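Local structure of pili retraction protein PilT (Thermus thermophilus, 5FL3) at residues Arg61-Pro66 / Leu103-Val108; Glu70-Arg75 / Cys92-Gln97; Glu334-Gly339 / Leu358-Ala363; Glu344-Ala349 / His354-Leu359. The protein probably binds and hydrolyses ATP, consistent with a pilus-retraction ATPase of the GSP E family. All coordinates share one frame; numbering follows the deposited sequence.

Interaction 1 of 4, residues Arg61-Pro66 / Leu103-Val108; sequences RALLTP and LVMRVV
No flat group takes part where Leu63 meets Leu103 and Met105. The contact is made by methyl groups and a thioether alone. Leu63 lies in the last turn of helix 53-63, and its CB bond points at strand 100-108. CD1 is the branch that touches. It lies 3.7 Å from Leu103 CD2, and the two leucines cross obliquely. The same CD1 also meets the end of Met105, and these two side chains reach toward each other tip to tip. The chain of Met105 bends at chi3 (55°), and its SD and CE lie about equally near Leu63 CD1, at 4.2 and 4.1 Å. One methyl of the helix thus rests against two residues of the strand that lie two apart in sequence and point to the same side of the sheet. All three side chains are buried, and the contact is purely apolar. On the strand, Leu103 and Met105 bond through their backbones to Leu29 and Ile27 of the neighbouring strand 26-30. Leu64, the next residue in the chain, turns to Leu69 and Leu72 of helix 66-72. This is a helix packed on one face of an antiparallel sheet, as in the PAS-like N-terminal domain of PilT-type ATPases.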
loop_
_atom_site.group_PDB
_atom_site.type_symbol
_atom_site.label_atom_id
_atom_site.label_comp_id
_atom_site.label_asym_id
_atom_site.label_seq_id
_atom_site.Cartn_x
_atom_site.Cartn_y
_atom_site.Cartn_z
ATOM N N ARG A 61 25.330 -15.472 -9.322
ATOM C CA ARG A 61 25.605 -16.028 -10.646
ATOM C C ARG A 61 24.587 -17.105 -11.035
ATOM O O ARG A 61 24.293 -17.287 -12.220
ATOM C CB ARG A 61 27.026 -16.592 -10.713
ATOM C CG ARG A 61 28.092 -15.566 -10.423
ATOM C CD ARG A 61 29.486 -15.939 -10.935
ATOM N NE ARG A 61 30.398 -14.826 -10.658
ATOM C CZ ARG A 61 30.608 -13.801 -11.483
ATOM N NH1 ARG A 61 30.001 -13.766 -12.666
ATOM N NH2 ARG A 61 31.432 -12.817 -11.138
ATOM N N ALA A 62 24.043 -17.798 -10.035
ATOM C CA ALA A 62 23.036 -18.830 -10.255
ATOM C C ALA A 62 21.687 -18.254 -10.669
ATOM O O ALA A 62 20.858 -18.964 -11.226
ATOM C CB ALA A 62 22.870 -19.664 -9.012
ATOM N N LEU A 63 21.464 -16.972 -10.393
ATOM C CA LEU A 63 20.188 -16.333 -10.698
ATOM C C LEU A 63 20.161 -15.582 -12.034
ATOM O O LEU A 63 19.097 -15.352 -12.597
ATOM C CB LEU A 63 19.810 -15.373 -9.569
ATOM C CG LEU A 63 19.519 -16.087 -8.254
ATOM C CD1 LEU A 63 19.070 -15.094 -7.218
ATOM C CD2 LEU A 63 18.466 -17.154 -8.465
ATOM N N LEU A 64 21.328 -15.208 -12.539
ATOM C CA LEU A 64 21.408 -14.393 -13.741
ATOM C C LEU A 64 21.524 -15.202 -15.029
ATOM O O LEU A 64 22.099 -16.283 -15.053
ATOM C CB LEU A 64 22.602 -13.452 -13.649
ATOM C CG LEU A 64 22.582 -12.452 -12.510
ATOM C CD1 LEU A 64 23.922 -11.740 -12.464
ATOM C CD2 LEU A 64 21.414 -11.476 -12.705
ATOM N N THR A 65 20.995 -14.647 -16.112
ATOM C CA THR A 65 21.186 -15.222 -17.429
ATOM C C THR A 65 22.591 -14.842 -17.885
ATOM O O THR A 65 23.175 -13.888 -17.356
ATOM C CB THR A 65 20.122 -14.726 -18.427
ATOM O OG1 THR A 65 20.348 -13.342 -18.731
ATOM C CG2 THR A 65 18.715 -14.910 -17.843
ATOM N N PRO A 66 23.161 -15.604 -18.838
ATOM C CA PRO A 66 24.538 -15.312 -19.258
ATOM C C PRO A 66 24.742 -13.891 -19.795
ATOM O O PRO A 66 25.813 -13.306 -19.585
ATOM C CB PRO A 66 24.794 -16.365 -20.337
ATOM C CG PRO A 66 23.969 -17.537 -19.881
ATOM C CD PRO A 66 22.699 -16.911 -19.349
ATOM N N LEU A 103 22.273 -9.037 -2.185
ATOM C CA LEU A 103 21.102 -9.420 -2.942
ATOM C C LEU A 103 19.850 -9.177 -2.121
ATOM O O LEU A 103 19.749 -9.605 -0.964
ATOM C CB LEU A 103 21.205 -10.886 -3.348
ATOM C CG LEU A 103 20.535 -11.364 -4.634
ATOM C CD1 LEU A 103 21.017 -10.536 -5.798
ATOM C CD2 LEU A 103 20.817 -12.852 -4.867
ATOM N N VAL A 104 18.903 -8.452 -2.698
ATOM C CA VAL A 104 17.625 -8.256 -2.036
ATOM C C VAL A 104 16.533 -8.689 -2.989
ATOM O O VAL A 104 16.398 -8.142 -4.079
ATOM C CB VAL A 104 17.389 -6.800 -1.594
ATOM C CG1 VAL A 104 16.013 -6.684 -0.971
ATOM C CG2 VAL A 104 18.454 -6.364 -0.596
ATOM N N MET A 105 15.774 -9.694 -2.578
ATOM C CA MET A 105 14.743 -10.263 -3.417
ATOM C C MET A 105 13.371 -9.956 -2.838
ATOM O O MET A 105 13.131 -10.216 -1.651
ATOM C CB MET A 105 14.950 -11.762 -3.531
ATOM C CG MET A 105 16.386 -12.109 -3.798
ATOM S SD MET A 105 16.615 -13.870 -4.041
ATOM C CE MET A 105 15.462 -14.202 -5.373
ATOM N N ARG A 106 12.485 -9.385 -3.654
ATOM C CA ARG A 106 11.098 -9.154 -3.225
ATOM C C ARG A 106 10.125 -10.139 -3.884
ATOM O O ARG A 106 10.162 -10.348 -5.102
ATOM C CB ARG A 106 10.673 -7.720 -3.538
ATOM C CG ARG A 106 9.234 -7.410 -3.165
ATOM C CD ARG A 106 8.911 -5.961 -3.484
ATOM N NE ARG A 106 9.293 -5.646 -4.861
ATOM C CZ ARG A 106 8.517 -5.866 -5.921
ATOM N NH1 ARG A 106 7.306 -6.397 -5.758
ATOM N NH2 ARG A 106 8.951 -5.559 -7.140
ATOM N N VAL A 107 9.258 -10.755 -3.094
ATOM C CA VAL A 107 8.271 -11.652 -3.688
ATOM C C VAL A 107 7.108 -10.860 -4.285
ATOM O O VAL A 107 6.505 -10.054 -3.599
ATOM C CB VAL A 107 7.715 -12.656 -2.667
ATOM C CG1 VAL A 107 6.750 -13.649 -3.356
ATOM C CG2 VAL A 107 8.857 -13.385 -1.959
ATOM N N VAL A 108 6.825 -11.067 -5.570
ATOM C CA VAL A 108 5.648 -10.485 -6.223
ATOM C C VAL A 108 4.525 -11.493 -6.060
ATOM O O VAL A 108 4.555 -12.539 -6.700
ATOM C CB VAL A 108 5.888 -10.206 -7.742
ATOM C CG1 VAL A 108 4.796 -9.323 -8.323
ATOM C CG2 VAL A 108 7.270 -9.586 -7.985
#

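Interaction 2 of 4, residues Glu70-Arg75 / Cys92-Gln97; sequences EELEYR and CNLLRQ
Leu94 is the first residue of strand segment 92-97 to touch segment 70-75. Its CB bond points at the helix, and CG stands anti to the backbone N (chi1 -178°), which carries the methyl groups out from the strand. CD2 does the touching. It lies 3.5 Å from Leu72 CD1 and 3.8 Å from Leu72 CD2, so one methyl of the strand sits against both methyls of the helix residue. The two leucines cross at about a right angle. Both are buried, and Leu64 packs against each of them. Helix 66-72 here rests on the antiparallel sheet of the N-terminal domain, whose fold is PAS-like in PilT-type ATPases. A type I beta turn from Leu72 to Arg75 then leads the chain toward edge strand 78-84. Leu95 points away from this turn. Arg96 returns to the helix side and carries the polar half of the contact. Its chain is extended from CG to NE and spans the distance to the turn. NE donates to Arg75 O at 3.1 Å, and the bond is nearly straight, with an N-H...O angle of 176°. The acceptor lies in the guanidinium plane, while the donor is tilted 19° from the carbonyl plane of Arg75. Leu72 O also lies at the guanidinium edge, 3.6 Å from Arg96 NH2. That carbonyl already accepts the backbone N of Arg75 at 3.2 Å within the turn. Arg96 further touches Lys76 and Phe101.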
loop_
_atom_site.group_PDB
_atom_site.type_symbol
_atom_site.label_atom_id
_atom_site.label_comp_id
_atom_site.label_asym_id
_atom_site.label_seq_id
_atom_site.Cartn_x
_atom_site.Cartn_y
_atom_site.Cartn_z
ATOM N N GLU A 70 27.225 -10.807 -18.073
ATOM C CA GLU A 70 28.227 -9.953 -18.670
ATOM C C GLU A 70 27.965 -8.487 -18.317
ATOM O O GLU A 70 28.890 -7.780 -17.905
ATOM C CB GLU A 70 28.296 -10.151 -20.191
ATOM C CG GLU A 70 29.602 -9.610 -20.804
ATOM C CD GLU A 70 30.798 -9.698 -19.843
ATOM O OE1 GLU A 70 31.213 -10.831 -19.486
ATOM O OE2 GLU A 70 31.317 -8.628 -19.434
ATOM N N GLU A 71 26.719 -8.034 -18.450
ATOM C CA GLU A 71 26.384 -6.649 -18.123
ATOM C C GLU A 71 26.596 -6.364 -16.634
ATOM O O GLU A 71 26.667 -5.206 -16.223
ATOM C CB GLU A 71 24.940 -6.322 -18.493
ATOM C CG GLU A 71 23.960 -6.702 -17.404
ATOM C CD GLU A 71 22.552 -6.194 -17.657
ATOM O OE1 GLU A 71 21.922 -6.644 -18.643
ATOM O OE2 GLU A 71 22.076 -5.349 -16.858
ATOM N N LEU A 72 26.691 -7.426 -15.836
ATOM C CA LEU A 72 26.893 -7.287 -14.406
ATOM C C LEU A 72 28.243 -6.662 -14.104
ATOM O O LEU A 72 28.375 -5.876 -13.169
ATOM C CB LEU A 72 26.771 -8.636 -13.706
ATOM C CG LEU A 72 27.126 -8.609 -12.219
ATOM C CD1 LEU A 72 26.297 -7.577 -11.484
ATOM C CD2 LEU A 72 26.948 -9.979 -11.604
ATOM N N GLU A 73 29.244 -7.000 -14.908
ATOM C CA GLU A 73 30.587 -6.450 -14.716
ATOM C C GLU A 73 30.648 -4.965 -15.066
ATOM O O GLU A 73 31.666 -4.320 -14.849
ATOM C CB GLU A 73 31.618 -7.222 -15.549
ATOM C CG GLU A 73 31.896 -8.629 -15.044
ATOM C CD GLU A 73 33.050 -9.291 -15.770
ATOM O OE1 GLU A 73 33.963 -8.564 -16.225
ATOM O OE2 GLU A 73 33.046 -10.537 -15.890
ATOM N N TYR A 74 29.560 -4.424 -15.595
ATOM C CA TYR A 74 29.522 -3.010 -15.934
ATOM C C TYR A 74 28.667 -2.153 -14.985
ATOM O O TYR A 74 28.591 -0.935 -15.155
ATOM C CB TYR A 74 29.033 -2.847 -17.376
ATOM C CG TYR A 74 30.098 -3.217 -18.376
ATOM C CD1 TYR A 74 31.140 -2.337 -18.658
ATOM C CD2 TYR A 74 30.090 -4.456 -19.013
ATOM C CE1 TYR A 74 32.136 -2.666 -19.561
ATOM C CE2 TYR A 74 31.087 -4.797 -19.924
ATOM C CZ TYR A 74 32.106 -3.892 -20.192
ATOM O OH TYR A 74 33.103 -4.200 -21.088
ATOM N N ARG A 75 28.053 -2.777 -13.978
ATOM C CA ARG A 75 27.089 -2.083 -13.121
ATOM C C ARG A 75 27.373 -2.180 -11.603
ATOM O O ARG A 75 27.806 -3.212 -11.091
ATOM C CB ARG A 75 25.679 -2.611 -13.418
ATOM C CG ARG A 75 24.973 -1.970 -14.628
ATOM C CD ARG A 75 23.565 -2.548 -14.738
ATOM N NE ARG A 75 22.515 -1.611 -15.161
ATOM C CZ ARG A 75 22.014 -0.616 -14.420
ATOM N NH1 ARG A 75 22.481 -0.362 -13.198
ATOM N NH2 ARG A 75 21.049 0.151 -14.922
ATOM N N CYS A 92 14.560 -8.585 -8.096
ATOM C CA CYS A 92 15.814 -8.731 -7.373
ATOM C C CYS A 92 16.723 -7.540 -7.576
ATOM O O CYS A 92 16.894 -7.051 -8.692
ATOM C CB CYS A 92 16.543 -10.012 -7.807
ATOM S SG CYS A 92 15.499 -11.475 -7.725
ATOM N N ASN A 93 17.314 -7.087 -6.482
ATOM C CA ASN A 93 18.282 -6.030 -6.549
ATOM C C ASN A 93 19.635 -6.512 -6.096
ATOM O O ASN A 93 19.860 -6.787 -4.921
ATOM C CB ASN A 93 17.824 -4.836 -5.729
ATOM C CG ASN A 93 17.067 -3.847 -6.563
ATOM O OD1 ASN A 93 17.665 -2.976 -7.213
ATOM N ND2 ASN A 93 15.741 -3.990 -6.585
ATOM N N LEU A 94 20.525 -6.645 -7.067
ATOM C CA LEU A 94 21.891 -7.021 -6.809
ATOM C C LEU A 94 22.611 -5.725 -6.498
ATOM O O LEU A 94 22.408 -4.736 -7.188
ATOM C CB LEU A 94 22.490 -7.745 -8.020
ATOM C CG LEU A 94 23.913 -8.306 -8.014
ATOM C CD1 LEU A 94 24.170 -9.132 -6.782
ATOM C CD2 LEU A 94 24.122 -9.162 -9.251
ATOM N N LEU A 95 23.420 -5.724 -5.443
ATOM C CA LEU A 95 24.213 -4.552 -5.094
ATOM C C LEU A 95 25.637 -4.971 -4.776
ATOM O O LEU A 95 25.952 -6.161 -4.763
ATOM C CB LEU A 95 23.593 -3.818 -3.905
ATOM C CG LEU A 95 23.332 -4.699 -2.679
ATOM C CD1 LEU A 95 24.268 -4.304 -1.558
ATOM C CD2 LEU A 95 21.897 -4.648 -2.218
ATOM N N ARG A 96 26.487 -3.976 -4.544
ATOM C CA ARG A 96 27.853 -4.156 -4.044
ATOM C C ARG A 96 27.982 -3.429 -2.727
ATOM O O ARG A 96 27.564 -2.285 -2.613
ATOM C CB ARG A 96 28.885 -3.616 -5.030
ATOM C CG ARG A 96 28.828 -4.292 -6.391
ATOM C CD ARG A 96 29.548 -3.484 -7.466
ATOM N NE ARG A 96 29.597 -4.204 -8.735
ATOM C CZ ARG A 96 30.410 -5.231 -8.976
ATOM N NH1 ARG A 96 31.248 -5.653 -8.026
ATOM N NH2 ARG A 96 30.381 -5.843 -10.160
ATOM N N GLN A 97 28.533 -4.080 -1.715
ATOM C CA GLN A 97 28.778 -3.376 -0.471
ATOM C C GLN A 97 30.014 -3.951 0.193
ATOM O O GLN A 97 30.147 -5.171 0.343
ATOM C CB GLN A 97 27.544 -3.444 0.441
ATOM C CG GLN A 97 27.186 -4.813 0.965
ATOM C CD GLN A 97 27.890 -5.123 2.274
ATOM O OE1 GLN A 97 28.321 -4.230 2.984
ATOM N NE2 GLN A 97 27.993 -6.395 2.598
#

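Interaction 3 of 4, residues Glu334-Gly339 / Leu358-Ala363; sequences ELYTEG and LLLTKA
Tyr336 O accepts the backbone N of Gly339 at 2.7 Å, while the ring edge of the same Tyr336 meets Leu360 across the contact. The bond belongs to a Schellman motif that ends helix 328-337, and Gly339 leaves the helix with positive phi. The contact joins this helix to helix 353-361, the last helix of the modelled chain, within the C-terminal helical part of the protein. Leu360 is its buried centre. Its CB bond does not point straight at the other helix, but chi1 of 173° swings the leucine branch out beside the carbonyl carbon and brings both methyls closer. The Tyr336 side chain and Leu360 cross at about a right angle. CD1 of Leu360 lies at the ring edge, in the ring plane, 3.9 Å from Tyr336 CD2. Its other methyl, CD2, is 3.9 Å from Tyr336 CE2. Thr337 approaches from beside the tyrosine and runs alongside Leu360 in the opposite direction. Leu360 also packs on Val333, one turn earlier in helix 328-337. Toward the chain end, Ala363 adds a looser and more exposed contact. Thr337 CG2 touches both, 3.8 Å from Leu360 CD1 and 4.3 Å from Ala363 CB.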
loop_
_atom_site.group_PDB
_atom_site.type_symbol
_atom_site.label_atom_id
_atom_site.label_comp_id
_atom_site.label_asym_id
_atom_site.label_seq_id
_atom_site.Cartn_x
_atom_site.Cartn_y
_atom_site.Cartn_z
ATOM N N GLU A 334 -11.745 -0.729 20.169
ATOM C CA GLU A 334 -12.392 -1.949 19.701
ATOM C C GLU A 334 -11.401 -3.108 19.562
ATOM O O GLU A 334 -11.733 -4.255 19.838
ATOM C CB GLU A 334 -13.101 -1.674 18.369
ATOM C CG GLU A 334 -13.887 -2.846 17.819
ATOM C CD GLU A 334 -14.677 -2.492 16.563
ATOM O OE1 GLU A 334 -14.734 -1.291 16.195
ATOM O OE2 GLU A 334 -15.239 -3.424 15.940
ATOM N N LEU A 335 -10.178 -2.806 19.139
ATOM C CA LEU A 335 -9.150 -3.838 18.998
ATOM C C LEU A 335 -8.616 -4.268 20.362
ATOM O O LEU A 335 -8.401 -5.460 20.600
ATOM C CB LEU A 335 -7.998 -3.350 18.095
ATOM C CG LEU A 335 -8.323 -3.314 16.592
ATOM C CD1 LEU A 335 -7.369 -2.410 15.827
ATOM C CD2 LEU A 335 -8.338 -4.729 15.995
ATOM N N TYR A 336 -8.400 -3.293 21.246
ATOM C CA TYR A 336 -7.934 -3.573 22.602
ATOM C C TYR A 336 -8.945 -4.403 23.395
ATOM O O TYR A 336 -8.590 -5.481 23.885
ATOM C CB TYR A 336 -7.627 -2.293 23.372
ATOM C CG TYR A 336 -7.211 -2.599 24.783
ATOM C CD1 TYR A 336 -6.048 -3.312 25.034
ATOM C CD2 TYR A 336 -7.996 -2.222 25.866
ATOM C CE1 TYR A 336 -5.658 -3.621 26.318
ATOM C CE2 TYR A 336 -7.611 -2.521 27.163
ATOM C CZ TYR A 336 -6.438 -3.225 27.384
ATOM O OH TYR A 336 -6.033 -3.546 28.669
ATOM N N THR A 337 -10.187 -3.926 23.512
ATOM C CA THR A 337 -11.192 -4.664 24.282
ATOM C C THR A 337 -11.375 -6.075 23.759
ATOM O O THR A 337 -11.657 -6.989 24.544
ATOM C CB THR A 337 -12.579 -4.007 24.284
ATOM O OG1 THR A 337 -13.231 -4.265 23.034
ATOM C CG2 THR A 337 -12.497 -2.517 24.576
ATOM N N GLU A 338 -11.207 -6.260 22.451
ATOM C CA GLU A 338 -11.343 -7.587 21.841
ATOM C C GLU A 338 -10.098 -8.420 21.974
ATOM O O GLU A 338 -10.057 -9.555 21.517
ATOM C CB GLU A 338 -11.693 -7.470 20.375
ATOM C CG GLU A 338 -13.138 -7.161 20.147
ATOM C CD GLU A 338 -13.489 -7.236 18.692
ATOM O OE1 GLU A 338 -13.098 -6.305 17.951
ATOM O OE2 GLU A 338 -14.136 -8.236 18.295
ATOM N N GLY A 339 -9.069 -7.844 22.575
ATOM C CA GLY A 339 -7.868 -8.596 22.876
ATOM C C GLY A 339 -7.025 -8.919 21.662
ATOM O O GLY A 339 -6.351 -9.946 21.634
ATOM N N LEU A 358 -10.233 7.749 27.980
ATOM C CA LEU A 358 -11.603 8.231 28.083
ATOM C C LEU A 358 -12.539 7.296 27.330
ATOM O O LEU A 358 -13.383 6.623 27.925
ATOM C CB LEU A 358 -11.727 9.649 27.525
ATOM C CG LEU A 358 -11.063 10.762 28.324
ATOM C CD1 LEU A 358 -11.348 12.113 27.685
ATOM C CD2 LEU A 358 -11.548 10.724 29.759
ATOM N N LEU A 359 -12.360 7.259 26.016
ATOM C CA LEU A 359 -13.134 6.401 25.129
ATOM C C LEU A 359 -13.185 4.944 25.599
ATOM O O LEU A 359 -14.231 4.292 25.512
ATOM C CB LEU A 359 -12.548 6.471 23.721
ATOM C CG LEU A 359 -13.503 6.765 22.571
ATOM C CD1 LEU A 359 -13.995 8.203 22.631
ATOM C CD2 LEU A 359 -12.819 6.495 21.250
ATOM N N LEU A 360 -12.055 4.443 26.097
ATOM C CA LEU A 360 -11.958 3.060 26.562
ATOM C C LEU A 360 -12.843 2.807 27.769
ATOM O O LEU A 360 -13.586 1.824 27.797
ATOM C CB LEU A 360 -10.511 2.697 26.905
ATOM C CG LEU A 360 -10.312 1.325 27.554
ATOM C CD1 LEU A 360 -10.871 0.216 26.682
ATOM C CD2 LEU A 360 -8.844 1.079 27.849
ATOM N N THR A 361 -12.771 3.702 28.756
ATOM C CA THR A 361 -13.498 3.536 30.024
ATOM C C THR A 361 -14.985 3.259 29.794
ATOM O O THR A 361 -15.655 2.648 30.638
ATOM C CB THR A 361 -13.356 4.777 30.947
ATOM O OG1 THR A 361 -13.630 5.972 30.203
ATOM C CG2 THR A 361 -11.956 4.856 31.545
ATOM N N LYS A 362 -15.482 3.686 28.635
ATOM C CA LYS A 362 -16.860 3.445 28.246
ATOM C C LYS A 362 -17.042 2.074 27.598
ATOM O O LYS A 362 -17.813 1.921 26.651
ATOM C CB LYS A 362 -17.309 4.547 27.310
ATOM C CG LYS A 362 -16.831 5.900 27.774
ATOM C CD LYS A 362 -16.920 6.923 26.662
ATOM C CE LYS A 362 -17.621 8.193 27.132
ATOM N NZ LYS A 362 -17.749 9.200 26.041
ATOM N N ALA A 363 -16.331 1.082 28.128
ATOM C CA ALA A 363 -16.465 -0.305 27.696
ATOM C C ALA A 363 -15.848 -1.233 28.736
ATOM O O ALA A 363 -14.850 -0.888 29.368
ATOM C CB ALA A 363 -15.812 -0.509 26.340
#

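Interaction 4 of 4, residues Glu344-Ala349 / His354-Leu359; sequences EDALSA and HEFRLL
The first torsion of Phe356 (chi1 177°) sends the ring away from its own backbone N, and chi2 of 74° then turns it so that it meets both Ala346 and Leu347. The three residues join two consecutive helices, 343-349 and 353-361, linked by a short loop near the C-terminus. The contact lies close to this connection. The CB bond of Phe356 points at helix 343-349, and Phe356 contributes more to the contact than any other single residue. The CB bond of Ala346 also points toward helix 353-361. Its CB methyl meets the far end of the ring, 3.7 Å from Phe356 CZ. Leu347 approaches a different part of the ring. Its CB bond is not aimed at Phe356, but the end of the side chain comes nearer, and the two side chains cross at about a right angle. The contact is apolar. Phe356 and Ala346 are buried, while Leu347 is partly exposed. Further residues close in around the ring: Leu332 and Val333 of helix 328-337, and Ala350 of the connection. Ile341 packs on Ala346. Phe356 therefore sits where three helices meet. Ser352 OG of the connection bonds to the backbone N of Glu355. Ala349 O, in the last turn of the preceding helix, bonds to Arg277 on strand 270-280 of the central sheet. On the Leu347 side, CD2 lies 3.7 Å from Phe356 CD2. The branch point Leu347 CG is 3.9 Å from that same ring atom and 4.1 Å from Phe356 CE2.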
loop_
_atom_site.group_PDB
_atom_site.type_symbol
_atom_site.label_atom_id
_atom_site.label_comp_id
_atom_site.label_asym_id
_atom_site.label_seq_id
_atom_site.Cartn_x
_atom_site.Cartn_y
_atom_site.Cartn_z
ATOM N N GLU A 344 -0.398 -1.339 25.787
ATOM C CA GLU A 344 0.790 -0.561 25.464
ATOM C C GLU A 344 0.777 -0.162 23.993
ATOM O O GLU A 344 0.874 1.017 23.652
ATOM C CB GLU A 344 2.048 -1.354 25.790
ATOM C CG GLU A 344 3.324 -0.539 25.699
ATOM C CD GLU A 344 4.579 -1.362 25.978
ATOM O OE1 GLU A 344 4.479 -2.615 26.043
ATOM O OE2 GLU A 344 5.664 -0.750 26.128
ATOM N N ASP A 345 0.637 -1.156 23.127
ATOM C CA ASP A 345 0.554 -0.919 21.695
ATOM C C ASP A 345 -0.661 -0.036 21.320
ATOM O O ASP A 345 -0.534 0.880 20.501
ATOM C CB ASP A 345 0.516 -2.258 20.946
ATOM C CG ASP A 345 1.863 -2.951 20.935
ATOM O OD1 ASP A 345 2.888 -2.286 21.229
ATOM O OD2 ASP A 345 1.904 -4.159 20.632
ATOM N N ALA A 346 -1.821 -0.301 21.919
ATOM C CA ALA A 346 -2.984 0.533 21.681
ATOM C C ALA A 346 -2.706 2.000 22.045
ATOM O O ALA A 346 -3.147 2.915 21.339
ATOM C CB ALA A 346 -4.181 0.012 22.454
ATOM N N LEU A 347 -1.960 2.229 23.125
ATOM C CA LEU A 347 -1.719 3.596 23.600
ATOM C C LEU A 347 -0.628 4.306 22.819
ATOM O O LEU A 347 -0.675 5.524 22.654
ATOM C CB LEU A 347 -1.360 3.608 25.085
ATOM C CG LEU A 347 -2.528 3.779 26.060
ATOM C CD1 LEU A 347 -2.146 3.214 27.407
ATOM C CD2 LEU A 347 -2.940 5.245 26.182
ATOM N N SER A 348 0.362 3.561 22.339
ATOM C CA SER A 348 1.434 4.184 21.573
ATOM C C SER A 348 0.942 4.548 20.167
ATOM O O SER A 348 1.466 5.474 19.534
ATOM C CB SER A 348 2.652 3.265 21.494
ATOM O OG SER A 348 2.413 2.193 20.601
ATOM N N ALA A 349 -0.078 3.826 19.703
ATOM C CA ALA A 349 -0.671 4.043 18.383
ATOM C C ALA A 349 -1.725 5.149 18.374
ATOM O O ALA A 349 -2.011 5.721 17.323
ATOM C CB ALA A 349 -1.283 2.752 17.864
ATOM N N HIS A 354 -4.664 10.288 25.326
ATOM C CA HIS A 354 -5.636 10.813 26.264
ATOM C C HIS A 354 -7.048 10.407 25.865
ATOM O O HIS A 354 -7.729 9.700 26.614
ATOM C CB HIS A 354 -5.530 12.334 26.336
ATOM C CG HIS A 354 -6.538 12.962 27.244
ATOM N ND1 HIS A 354 -6.307 13.153 28.589
ATOM C CD2 HIS A 354 -7.784 13.434 27.003
ATOM C CE1 HIS A 354 -7.368 13.718 29.139
ATOM N NE2 HIS A 354 -8.277 13.900 28.198
ATOM N N GLU A 355 -7.475 10.842 24.677
ATOM C CA GLU A 355 -8.832 10.573 24.199
ATOM C C GLU A 355 -9.089 9.070 24.142
ATOM O O GLU A 355 -10.237 8.625 24.128
ATOM C CB GLU A 355 -9.086 11.229 22.825
ATOM C CG GLU A 355 -9.170 12.781 22.863
ATOM C CD GLU A 355 -9.486 13.439 21.502
ATOM O OE1 GLU A 355 -10.544 13.119 20.909
ATOM O OE2 GLU A 355 -8.690 14.298 21.038
ATOM N N PHE A 356 -8.013 8.291 24.146
ATOM C CA PHE A 356 -8.126 6.841 24.157
ATOM C C PHE A 356 -8.722 6.304 25.459
ATOM O O PHE A 356 -9.742 5.605 25.428
ATOM C CB PHE A 356 -6.761 6.186 23.910
ATOM C CG PHE A 356 -6.797 4.681 23.977
ATOM C CD1 PHE A 356 -7.367 3.943 22.955
ATOM C CD2 PHE A 356 -6.273 4.007 25.067
ATOM C CE1 PHE A 356 -7.414 2.564 23.018
ATOM C CE2 PHE A 356 -6.317 2.628 25.129
ATOM C CZ PHE A 356 -6.883 1.909 24.106
ATOM N N ARG A 357 -8.089 6.613 26.594
ATOM C CA ARG A 357 -8.520 6.020 27.867
ATOM C C ARG A 357 -9.924 6.488 28.259
ATOM O O ARG A 357 -10.712 5.712 28.794
ATOM C CB ARG A 357 -7.514 6.324 28.982
ATOM C CG ARG A 357 -7.897 5.753 30.366
ATOM C CD ARG A 357 -8.095 4.220 30.384
ATOM N NE ARG A 357 -8.339 3.728 31.748
ATOM C CZ ARG A 357 -8.851 2.536 32.057
ATOM N NH1 ARG A 357 -9.196 1.686 31.098
ATOM N NH2 ARG A 357 -9.030 2.199 33.336
ATOM N N LEU A 358 -10.233 7.749 27.980
ATOM C CA LEU A 358 -11.603 8.231 28.083
ATOM C C LEU A 358 -12.539 7.296 27.330
ATOM O O LEU A 358 -13.383 6.623 27.925
ATOM C CB LEU A 358 -11.727 9.649 27.525
ATOM C CG LEU A 358 -11.063 10.762 28.324
ATOM C CD1 LEU A 358 -11.348 12.113 27.685
ATOM C CD2 LEU A 358 -11.548 10.724 29.759
ATOM N N LEU A 359 -12.360 7.259 26.016
ATOM C CA LEU A 359 -13.134 6.401 25.129
ATOM C C LEU A 359 -13.185 4.944 25.599
ATOM O O LEU A 359 -14.231 4.292 25.512
ATOM C CB LEU A 359 -12.548 6.471 23.721
ATOM C CG LEU A 359 -13.503 6.765 22.571
ATOM C CD1 LEU A 359 -13.995 8.203 22.631
ATOM C CD2 LEU A 359 -12.819 6.495 21.250
#

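How the interactions relate
The four contacts form two pairs on opposite sides of the chain's centre. Interactions 1 and 2 have centres about 11 Å apart. They set consecutive helices 53-63 and 66-72 against neighbouring strands 100-108 and 88-97 of one antiparallel sheet. Along the chain, interaction 2 is nested inside the loop closed by interaction 1. Interactions 3 and 4 come later, with centres about 9 Å apart. They share helix 353-361, which packs on helices 328-337 and 343-349. Centres of the two pairs lie about 44 to 52 Å apart. The first pair joins helices to the sheet of the N-terminal domain, and the second joins the C-terminal helices to one another. All four lie away from the ADP site.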